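Alcohol dehydrogenase, zinc-containing (Thermotoga maritima, PDB 3IP1) catalyses the NAD(+)-dependent oxidation of scyllo-inosose to 3-dehydro-scyllo-inosose and probably serves in myo-inositol degradation. Local coordinates at residues C65-S70 with E374-Y379; L187-S192 with K391-N396; G191-P196 with T364-K369; A229-K234 with S359-T364. One frame throughout, in Å; residues are numbered along the deposited sequence. Where two conformers were deposited one is given.

Contact 1: C65-S70 with E374-Y379; sequences CGICGS and EEIPEY
Ile67 meets Ile376 and Tyr379 with one arm of its branched side chain. From CB, bonded toward segment 374-379, the path runs through CG1, which stands anti to the carbonyl carbon (chi1 -57°); a fully extended chi2 of 178° then carries CD1 straight outward. Ile67 CG1 already comes within 4.1 Å of Ile376 CD1, and at the tip Ile67 CD1 closes to 3.7 Å of the same methyl. Since the chain of Ile376 runs the other way, the two isoleucines slide past each other. The tip has a second neighbour: Ile67 CD1 lies 4.0 Å from Tyr379 CB, where the two side chains cross nearly at right angles. Tyr379 thus contributes its CB, while its ring leads away from Ile67 and its OH is hydrogen-bonded to Lys369.

Ile376 and Tyr379 sit three residues apart on one face of helix 376-382, with Tyr379 N bonded to Glu375 O (3.1 Å). That helix lies over the mixed sheet of the GroES-like catalytic domain, at the place where strand 57-66 gives way to helix 69-75, and both Ile376 and Tyr379 also rest on Val371 of strand 369-371.

Just after Ile67 come residues of the active site. Cys68, a ligand of the first zinc ion, is the N-cap of helix 69-75: its SG accepts from Ser70 N at 3.5 Å with an N-H...S angle of 162°. Ser70 itself belongs, by similarity, to the charge relay system. The carbonyl oxygen of Ile67 accepts from Lys391 NZ, and Phe161 packs against the same isoleucine.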
# COMPACT_ATOMS: atom_id res chain seq x y z
N CYS A 65 21.53 -9.28 -28.86
CA CYS A 65 20.37 -10.09 -28.46
C CYS A 65 20.81 -11.28 -27.60
O CYS A 65 21.60 -12.12 -28.03
CB CYS A 65 19.58 -10.58 -29.67
SG CYS A 65 17.95 -11.22 -29.19
N GLY A 66 20.28 -11.34 -26.38
CA GLY A 66 20.61 -12.44 -25.46
C GLY A 66 19.81 -13.68 -25.77
O GLY A 66 18.63 -13.61 -26.12
N ILE A 67 20.47 -14.83 -25.65
CA ILE A 67 19.77 -16.11 -25.68
C ILE A 67 19.17 -16.35 -24.30
O ILE A 67 19.89 -16.41 -23.31
CB ILE A 67 20.73 -17.30 -26.05
CG1 ILE A 67 21.40 -17.04 -27.41
CG2 ILE A 67 19.99 -18.64 -26.00
CD1 ILE A 67 22.42 -18.11 -27.89
N CYS A 68 17.85 -16.51 -24.25
CA CYS A 68 17.12 -16.82 -23.03
C CYS A 68 17.06 -18.34 -22.87
O CYS A 68 17.14 -19.08 -23.85
CB CYS A 68 15.71 -16.24 -23.14
SG CYS A 68 14.62 -16.47 -21.66
N GLY A 69 16.92 -18.81 -21.63
CA GLY A 69 16.60 -20.22 -21.36
C GLY A 69 15.38 -20.74 -22.11
O GLY A 69 15.34 -21.92 -22.48
N SER A 70 14.38 -19.88 -22.32
CA SER A 70 13.19 -20.21 -23.12
C SER A 70 13.56 -20.50 -24.58
O SER A 70 12.94 -21.34 -25.22
CB SER A 70 12.15 -19.09 -23.07
OG SER A 70 11.46 -19.07 -21.83
N GLU A 374 25.37 -16.01 -37.04
CA GLU A 374 25.60 -17.36 -37.58
C GLU A 374 25.84 -18.41 -36.51
O GLU A 374 25.45 -19.56 -36.69
CB GLU A 374 26.80 -17.38 -38.55
CG GLU A 374 26.74 -16.38 -39.70
CD GLU A 374 25.54 -16.58 -40.63
OE1 GLU A 374 25.29 -17.74 -41.06
OE2 GLU A 374 24.85 -15.58 -40.93
N GLU A 375 26.48 -18.03 -35.41
CA GLU A 375 26.82 -18.98 -34.37
C GLU A 375 25.67 -19.28 -33.41
O GLU A 375 25.79 -20.19 -32.57
CB GLU A 375 28.02 -18.48 -33.58
CG GLU A 375 29.29 -18.33 -34.40
CD GLU A 375 30.39 -17.68 -33.58
OE1 GLU A 375 31.06 -18.39 -32.79
OE2 GLU A 375 30.58 -16.46 -33.71
N ILE A 376 24.58 -18.51 -33.52
CA ILE A 376 23.43 -18.62 -32.59
C ILE A 376 22.80 -20.02 -32.58
O ILE A 376 22.60 -20.58 -31.50
CB ILE A 376 22.35 -17.53 -32.83
CG1 ILE A 376 22.84 -16.15 -32.38
CG2 ILE A 376 21.03 -17.88 -32.13
CD1 ILE A 376 23.28 -16.05 -30.89
N PRO A 377 22.46 -20.57 -33.77
CA PRO A 377 21.84 -21.91 -33.68
C PRO A 377 22.73 -22.91 -32.93
O PRO A 377 22.25 -23.68 -32.10
CB PRO A 377 21.65 -22.30 -35.16
CG PRO A 377 21.51 -20.98 -35.87
CD PRO A 377 22.44 -20.04 -35.15
N GLU A 378 24.04 -22.84 -33.18
CA GLU A 378 25.00 -23.72 -32.52
C GLU A 378 24.96 -23.56 -30.99
O GLU A 378 24.98 -24.55 -30.25
CB GLU A 378 26.42 -23.44 -33.06
CG GLU A 378 27.53 -24.22 -32.36
CD GLU A 378 28.94 -23.61 -32.56
OE1 GLU A 378 29.22 -23.00 -33.61
OE2 GLU A 378 29.77 -23.74 -31.63
N TYR A 379 24.89 -22.31 -30.53
CA TYR A 379 24.92 -22.04 -29.10
C TYR A 379 23.62 -22.38 -28.37
O TYR A 379 23.63 -22.78 -27.22
CB TYR A 379 25.38 -20.60 -28.82
CG TYR A 379 26.88 -20.51 -28.87
CD1 TYR A 379 27.65 -20.82 -27.74
CD2 TYR A 379 27.54 -20.18 -30.05
CE1 TYR A 379 29.05 -20.79 -27.78
CE2 TYR A 379 28.95 -20.14 -30.10
CZ TYR A 379 29.69 -20.46 -28.97
OH TYR A 379 31.06 -20.41 -29.00

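Contact 2: L187-S192 with K391-N396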
# COMPACT_ATOMS: atom_id res chain seq x y z
N LEU A 187 27.20 -0.44 -24.45
CA LEU A 187 25.90 0.20 -24.31
C LEU A 187 24.79 -0.76 -24.75
O LEU A 187 23.75 -0.86 -24.10
CB LEU A 187 25.83 1.50 -25.13
CG LEU A 187 24.55 2.33 -24.95
CD1 LEU A 187 24.86 3.82 -25.03
CD2 LEU A 187 23.47 1.96 -25.94
N PHE A 188 25.01 -1.44 -25.88
CA PHE A 188 24.01 -2.32 -26.44
C PHE A 188 23.96 -3.65 -25.67
O PHE A 188 22.89 -4.20 -25.44
CB PHE A 188 24.23 -2.50 -27.94
CG PHE A 188 24.07 -1.21 -28.71
CD1 PHE A 188 22.80 -0.65 -28.88
CD2 PHE A 188 25.19 -0.55 -29.25
CE1 PHE A 188 22.64 0.56 -29.57
CE2 PHE A 188 25.05 0.65 -29.96
CZ PHE A 188 23.77 1.21 -30.12
N LEU A 189 25.13 -4.13 -25.27
CA LEU A 189 25.18 -5.23 -24.33
C LEU A 189 24.32 -4.95 -23.09
O LEU A 189 23.55 -5.82 -22.68
CB LEU A 189 26.63 -5.55 -23.96
CG LEU A 189 27.53 -6.11 -25.07
CD1 LEU A 189 28.88 -6.48 -24.51
CD2 LEU A 189 26.91 -7.31 -25.80
N ALA A 190 24.45 -3.76 -22.49
CA ALA A 190 23.67 -3.43 -21.28
C ALA A 190 22.18 -3.39 -21.61
O ALA A 190 21.34 -3.93 -20.86
CB ALA A 190 24.14 -2.10 -20.66
N GLY A 191 21.87 -2.77 -22.74
CA GLY A 191 20.49 -2.73 -23.29
C GLY A 191 19.85 -4.08 -23.50
O GLY A 191 18.66 -4.25 -23.24
N SER A 192 20.65 -5.06 -23.97
CA SER A 192 20.15 -6.42 -24.22
C SER A 192 19.75 -7.14 -22.92
O SER A 192 19.00 -8.13 -22.94
CB SER A 192 21.20 -7.24 -25.02
OG SER A 192 22.31 -7.62 -24.20
N LYS A 391 25.23 -16.52 -19.65
CA LYS A 391 24.50 -15.77 -20.64
C LYS A 391 25.37 -15.62 -21.87
O LYS A 391 26.54 -15.20 -21.78
CB LYS A 391 24.08 -14.40 -20.08
CG LYS A 391 23.54 -13.37 -21.10
CD LYS A 391 22.16 -13.73 -21.67
CE LYS A 391 21.12 -13.75 -20.56
NZ LYS A 391 19.82 -14.24 -21.07
N VAL A 392 24.78 -15.95 -23.01
CA VAL A 392 25.41 -15.85 -24.32
C VAL A 392 24.62 -14.84 -25.11
O VAL A 392 23.40 -14.91 -25.16
CB VAL A 392 25.38 -17.22 -25.07
CG1 VAL A 392 25.77 -17.07 -26.55
CG2 VAL A 392 26.32 -18.21 -24.36
N THR A 393 25.33 -13.90 -25.74
CA THR A 393 24.69 -12.76 -26.41
C THR A 393 25.17 -12.57 -27.84
O THR A 393 26.38 -12.44 -28.09
CB THR A 393 24.98 -11.45 -25.61
OG1 THR A 393 24.62 -11.64 -24.24
CG2 THR A 393 24.24 -10.26 -26.19
N MSE A 394 24.22 -12.52 -28.78
CA MSE A 394 24.50 -12.10 -30.15
C MSE A 394 24.96 -10.64 -30.20
O MSE A 394 24.31 -9.77 -29.65
CB MSE A 394 23.28 -12.26 -31.04
CG MSE A 394 23.63 -12.17 -32.51
SE MSE A 394 22.07 -11.88 -33.63
CE MSE A 394 21.82 -9.98 -33.31
N LEU A 395 26.09 -10.39 -30.85
CA LEU A 395 26.55 -9.04 -31.10
C LEU A 395 26.75 -8.85 -32.60
O LEU A 395 27.55 -9.56 -33.21
CB LEU A 395 27.86 -8.81 -30.34
CG LEU A 395 28.54 -7.44 -30.45
CD1 LEU A 395 27.66 -6.33 -29.85
CD2 LEU A 395 29.91 -7.50 -29.76
N ASN A 396 26.00 -7.92 -33.19
CA ASN A 396 26.21 -7.51 -34.58
C ASN A 396 27.21 -6.37 -34.68
O ASN A 396 27.07 -5.36 -34.00
CB ASN A 396 24.89 -7.05 -35.22
CG ASN A 396 23.93 -8.19 -35.44
OD1 ASN A 396 24.34 -9.35 -35.54
ND2 ASN A 396 22.63 -7.87 -35.53
O HOH W 1 22.62 -10.09 -23.15
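Leu189 and Ser192 of helix 185-192 meet Thr393 and Leu395 of strand 392-395 by side-chain contacts, and a water links two of the hydroxyls as well. On the apolar side, Leu189 CD2 reaches both strand residues, standing 4.0 Å from Thr393 CG2 and 4.2 Å from Leu395 CD1. Thr393 CG2 is anti to its own backbone N, which places the methyl in front of the helix; there it also lies 3.8 Å from Ser192 OG.

The helix packs across the mixed sheet of the catalytic domain, in which strand 392-395 runs between strands 57-66 and 369-371. The short axes of helix and strand make an angle of 130° and approach to 9.9 Å, a separation that leaves the meeting to side chains; indeed no direct hydrogen bond crosses between the segments.

Polar linkage goes through water. Water 1 donates to Ser192 OG at 2.7 Å and pairs with Thr393 OG1 at 2.8 Å, so the two hydroxyls are tied without touching. Ser192 OG, held between its backbone N and carbonyl carbon, in turn donates to Leu189 O, in the preceding turn, at 2.7 Å, with a C=O...O angle of 125° and a tilt of 25° from the carbonyl plane. One donated and one accepted bond therefore fix the rotation of this buried hydroxyl. At the start of segment 391-396, Lys391 NZ forms a salt bridge to Glu98, a zinc ligand.

Contact 3: G191-P196 with T364-K369; sequences GSLVEP and TKIISK. With CD (cadmium ion), chain F.
Leu193 spreads its two methyls over Thr364, Ile366 and Ile367. Leu193 CD1 rests against the backbone of the short 3-10 turn, 3.7 Å from Thr364 CA, and is equally close, at 3.7 Å, to Ile367 CD1, the leucine and isoleucine chains crossing at a slant. Leu193 CD2 serves the other branch of the fork, lying 3.8 Å from Ile366 CD1 as those two side chains run past each other in opposite senses. Ile366 presents this methyl with CG1 set between its backbone N and carbonyl carbon (chi1 79°). The turn is closed by Ile367 N bonding to Thr364 O at 3.1 Å, which keeps the three partners gathered round one leucine.

Leu193 lies at the break before helix 194-207; Val194 N to Gly191 O, at 3.2 Å, spans it. Two residues later the new helix delivers Glu195 to the cadmium ion that occupies the first zinc site in this crystal. Its chain bends at chi2 (-88°), and Glu195 OE1 approaches the cadmium at 2.7 Å while the other oxygen, OE2, stands back at 3.5 Å, so the carboxylate binds through one oxygen. Water 2, 2.4 Å from the cadmium, together with His97 NE2 and Glu98 OE2, completes the ligands. Ile366 also touches Leu257 of helix 248-257, in the domain that, by similarity, binds NAD(+).

No hydrogen bond or charge pair joins the two segments, so their attachment rests on close apolar packing alone, which is not directional, in contrast to the single metal bond of Glu195 OE1, two residues from Leu193.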
# COMPACT_ATOMS: atom_id res chain seq x y z
N GLY A 191 21.87 -2.77 -22.74
CA GLY A 191 20.49 -2.73 -23.29
C GLY A 191 19.85 -4.08 -23.50
O GLY A 191 18.66 -4.25 -23.24
N SER A 192 20.65 -5.06 -23.97
CA SER A 192 20.15 -6.42 -24.22
C SER A 192 19.75 -7.14 -22.92
O SER A 192 19.00 -8.13 -22.94
CB SER A 192 21.20 -7.24 -25.02
OG SER A 192 22.31 -7.62 -24.20
N LEU A 193 20.22 -6.61 -21.80
CA LEU A 193 19.95 -7.18 -20.49
C LEU A 193 18.79 -6.50 -19.74
O LEU A 193 18.53 -6.85 -18.59
CB LEU A 193 21.23 -7.15 -19.65
CG LEU A 193 22.31 -8.15 -20.09
CD1 LEU A 193 23.72 -7.74 -19.66
CD2 LEU A 193 22.00 -9.54 -19.58
N VAL A 194 18.12 -5.53 -20.36
CA VAL A 194 17.05 -4.80 -19.65
C VAL A 194 15.83 -5.71 -19.42
O VAL A 194 15.23 -5.71 -18.33
CB VAL A 194 16.63 -3.50 -20.38
CG1 VAL A 194 15.35 -2.88 -19.72
CG2 VAL A 194 17.79 -2.51 -20.41
N GLU A 195 15.48 -6.48 -20.43
CA GLU A 195 14.34 -7.38 -20.33
C GLU A 195 14.47 -8.41 -19.19
O GLU A 195 13.61 -8.45 -18.31
CB GLU A 195 14.04 -8.04 -21.70
CG GLU A 195 12.70 -8.77 -21.80
CD GLU A 195 12.74 -10.23 -21.37
OE1 GLU A 195 13.84 -10.79 -21.20
OE2 GLU A 195 11.66 -10.83 -21.20
N PRO A 196 15.54 -9.24 -19.18
CA PRO A 196 15.62 -10.17 -18.03
C PRO A 196 15.79 -9.44 -16.67
O PRO A 196 15.36 -9.96 -15.63
CB PRO A 196 16.86 -11.02 -18.34
CG PRO A 196 17.66 -10.22 -19.35
CD PRO A 196 16.61 -9.49 -20.17
N THR A 364 26.26 -6.27 -17.28
CA THR A 364 27.06 -6.88 -18.36
C THR A 364 28.08 -7.88 -17.81
O THR A 364 28.57 -8.73 -18.56
CB THR A 364 27.78 -5.83 -19.27
OG1 THR A 364 28.80 -5.14 -18.53
CG2 THR A 364 26.79 -4.84 -19.85
N LYS A 365 28.34 -7.82 -16.50
CA LYS A 365 29.22 -8.77 -15.84
C LYS A 365 28.77 -10.22 -16.04
O LYS A 365 29.58 -11.14 -15.90
CB LYS A 365 29.32 -8.48 -14.34
CG LYS A 365 29.87 -7.10 -13.98
CD LYS A 365 30.17 -7.03 -12.49
CE LYS A 365 31.02 -5.82 -12.13
NZ LYS A 365 30.18 -4.63 -11.81
N ILE A 366 27.50 -10.44 -16.34
CA ILE A 366 26.98 -11.80 -16.46
C ILE A 366 27.12 -12.40 -17.86
O ILE A 366 26.89 -13.60 -18.05
CB ILE A 366 25.52 -11.93 -15.95
CG1 ILE A 366 24.52 -11.42 -17.00
CG2 ILE A 366 25.37 -11.27 -14.55
CD1 ILE A 366 23.09 -11.92 -16.78
N ILE A 367 27.49 -11.59 -18.84
CA ILE A 367 27.67 -12.08 -20.20
C ILE A 367 28.94 -12.94 -20.25
O ILE A 367 30.03 -12.43 -20.04
CB ILE A 367 27.68 -10.94 -21.25
CG1 ILE A 367 26.34 -10.19 -21.24
CG2 ILE A 367 27.98 -11.49 -22.66
CD1 ILE A 367 26.33 -8.87 -22.00
N SER A 368 28.77 -14.23 -20.50
CA SER A 368 29.90 -15.15 -20.57
C SER A 368 30.62 -15.05 -21.91
O SER A 368 31.84 -15.19 -21.96
CB SER A 368 29.45 -16.59 -20.33
OG SER A 368 28.62 -16.64 -19.18
N LYS A 369 29.88 -14.77 -22.98
CA LYS A 369 30.43 -14.79 -24.32
C LYS A 369 29.51 -14.05 -25.30
O LYS A 369 28.28 -14.13 -25.19
CB LYS A 369 30.58 -16.25 -24.76
CG LYS A 369 31.20 -16.47 -26.10
CD LYS A 369 31.12 -17.94 -26.45
CE LYS A 369 32.49 -18.57 -26.49
NZ LYS A 369 32.92 -18.67 -27.91
CD CD F . 13.99 -13.47 -21.51
O HOH W 2 14.07 -13.37 -19.16

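Contact 4: A229-K234 with S359-T364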
# COMPACT_ATOMS: atom_id res chain seq x y z
N ALA A 229 18.19 -9.98 -9.57
CA ALA A 229 17.61 -9.72 -8.26
C ALA A 229 18.68 -9.38 -7.20
O ALA A 229 18.45 -8.51 -6.36
CB ALA A 229 16.72 -10.87 -7.80
N VAL A 230 19.84 -10.03 -7.25
CA VAL A 230 20.93 -9.74 -6.30
C VAL A 230 21.32 -8.29 -6.43
O VAL A 230 21.37 -7.56 -5.42
CB VAL A 230 22.18 -10.63 -6.53
CG1 VAL A 230 23.38 -10.09 -5.73
CG2 VAL A 230 21.89 -12.05 -6.10
N ALA A 231 21.60 -7.89 -7.66
CA ALA A 231 21.97 -6.52 -8.00
C ALA A 231 20.89 -5.53 -7.58
O ALA A 231 21.19 -4.52 -6.92
CB ALA A 231 22.25 -6.40 -9.51
N ILE A 232 19.64 -5.81 -7.95
CA ILE A 232 18.55 -4.87 -7.68
C ILE A 232 18.35 -4.65 -6.19
O ILE A 232 18.21 -3.51 -5.72
CB ILE A 232 17.21 -5.34 -8.31
CG1 ILE A 232 17.25 -5.21 -9.85
CG2 ILE A 232 16.06 -4.53 -7.74
CD1 ILE A 232 16.27 -6.20 -10.57
N LEU A 233 18.35 -5.76 -5.45
CA LEU A 233 18.05 -5.73 -4.03
C LEU A 233 19.20 -5.18 -3.19
O LEU A 233 18.95 -4.56 -2.16
CB LEU A 233 17.61 -7.12 -3.56
CG LEU A 233 16.21 -7.46 -4.09
CD1 LEU A 233 15.84 -8.96 -3.88
CD2 LEU A 233 15.16 -6.51 -3.46
N LYS A 234 20.45 -5.37 -3.64
CA LYS A 234 21.56 -4.65 -3.03
C LYS A 234 21.42 -3.15 -3.27
O LYS A 234 21.47 -2.37 -2.32
CB LYS A 234 22.93 -5.16 -3.48
CG LYS A 234 24.07 -4.82 -2.52
CD LYS A 234 23.79 -5.33 -1.10
CE LYS A 234 24.86 -4.85 -0.10
NZ LYS A 234 24.63 -5.42 1.27
N SER A 359 23.14 4.64 -13.58
CA SER A 359 23.73 5.18 -12.37
C SER A 359 24.75 4.24 -11.72
O SER A 359 25.20 4.51 -10.62
CB SER A 359 22.63 5.53 -11.37
OG SER A 359 22.07 4.34 -10.87
N GLY A 360 25.12 3.14 -12.39
CA GLY A 360 26.17 2.26 -11.87
C GLY A 360 25.91 0.75 -11.78
O GLY A 360 26.86 -0.03 -11.65
N MSE A 361 24.64 0.32 -11.83
CA MSE A 361 24.33 -1.10 -11.77
C MSE A 361 24.60 -1.77 -13.13
O MSE A 361 23.77 -1.71 -14.05
CB MSE A 361 22.89 -1.34 -11.33
CG MSE A 361 22.56 -2.81 -11.01
SE MSE A 361 20.63 -3.05 -10.68
CE MSE A 361 20.02 -3.00 -12.54
N ASP A 362 25.75 -2.42 -13.21
CA ASP A 362 26.25 -3.01 -14.45
C ASP A 362 25.96 -4.52 -14.55
O ASP A 362 26.69 -5.35 -13.99
CB ASP A 362 27.76 -2.75 -14.58
CG ASP A 362 28.34 -3.32 -15.86
OD1 ASP A 362 27.58 -3.72 -16.76
OD2 ASP A 362 29.59 -3.36 -15.97
N MSE A 363 24.94 -4.88 -15.32
CA MSE A 363 24.58 -6.28 -15.48
C MSE A 363 25.44 -7.01 -16.52
O MSE A 363 25.36 -8.23 -16.63
CB MSE A 363 23.09 -6.42 -15.84
CG MSE A 363 22.14 -5.97 -14.76
SE MSE A 363 22.32 -7.05 -13.16
CE MSE A 363 22.09 -8.81 -13.94
N THR A 364 26.26 -6.27 -17.28
CA THR A 364 27.06 -6.88 -18.36
C THR A 364 28.08 -7.88 -17.81
O THR A 364 28.57 -8.73 -18.56
CB THR A 364 27.78 -5.83 -19.27
OG1 THR A 364 28.80 -5.14 -18.53
CG2 THR A 364 26.79 -4.84 -19.85
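No flat group enters the touch of Ala231 and Ile232 with Met361 and Met363; the planar group beside it is the carboxylate of Asp362, whose CB points away from the helix. At its edge, Asp362 OD1 uses its syn lone pair to accept from Thr364 OG1 at 2.6 Å. From above, 47° out of the carboxylate plane, comes Thr364 N at 2.9 Å. This second bond, from the backbone N two residues on, defines an Asx turn, and OD1 is gripped by two donors of one residue. The remaining oxygen, OD2, forms a salt bridge with Arg186, which also bonds Thr364 OG1.

The helix concerned, 224-235, follows the first strand of the Rossmann-type fold that probably binds NAD(+), after a glycine-rich turn of GxGxxG type. Segment 359-364 leaves helix 349-358 as irregular chain and passes across helix 224-235, shaped by the Asx turn and by Gly360, whose positive phi of 130° suits glycine.

Contact is made mostly through selenium, both methionines being selenomethionine. Met361, extended from its CB and bending only at chi3, lays SE 3.9 Å from Ala231 CB, and its CG lies as close to that methyl; Met363, bent at chi2 and chi3, brings its SE to 3.7 Å of the same Ala231 CB. The directions from Ala231 CB to the two seleniums differ by about 82°, so the methyl sits in the angle between them. Both selenomethionines also touch Thr197 of helix 194-207, making a buried three-way junction. Met361 SE extends on to the next residue of the helix, reaching Ile232 CG1 at 4.1 Å, with Ile232 N at 4.0 Å from the same selenium.

Contacts 1, 2 and 3 run together through the sheet beside the metal. Segment 391-396 is bonded to both neighbours: Cys65 O bonds Met394 N (2.8 Å) toward contact 1, and Lys391 O bonds Ser368 N (2.7 Å) toward contact 3. Contacts 2 and 3 lie closest, their centres about 6 Å apart, and share Gly191 and Ser192. Contact 4 continues the chain of contact 3 through Thr364, with centres about 11 Å apart, and reaches the Rossmann fold; its centre is about 23 Å from that of contact 1. Cys68 and Glu195 bring contacts 1 and 3 to the first zinc site, whereas the side chain of Met363 in contact 4 stays about 12 Å from a bound cadmium ion.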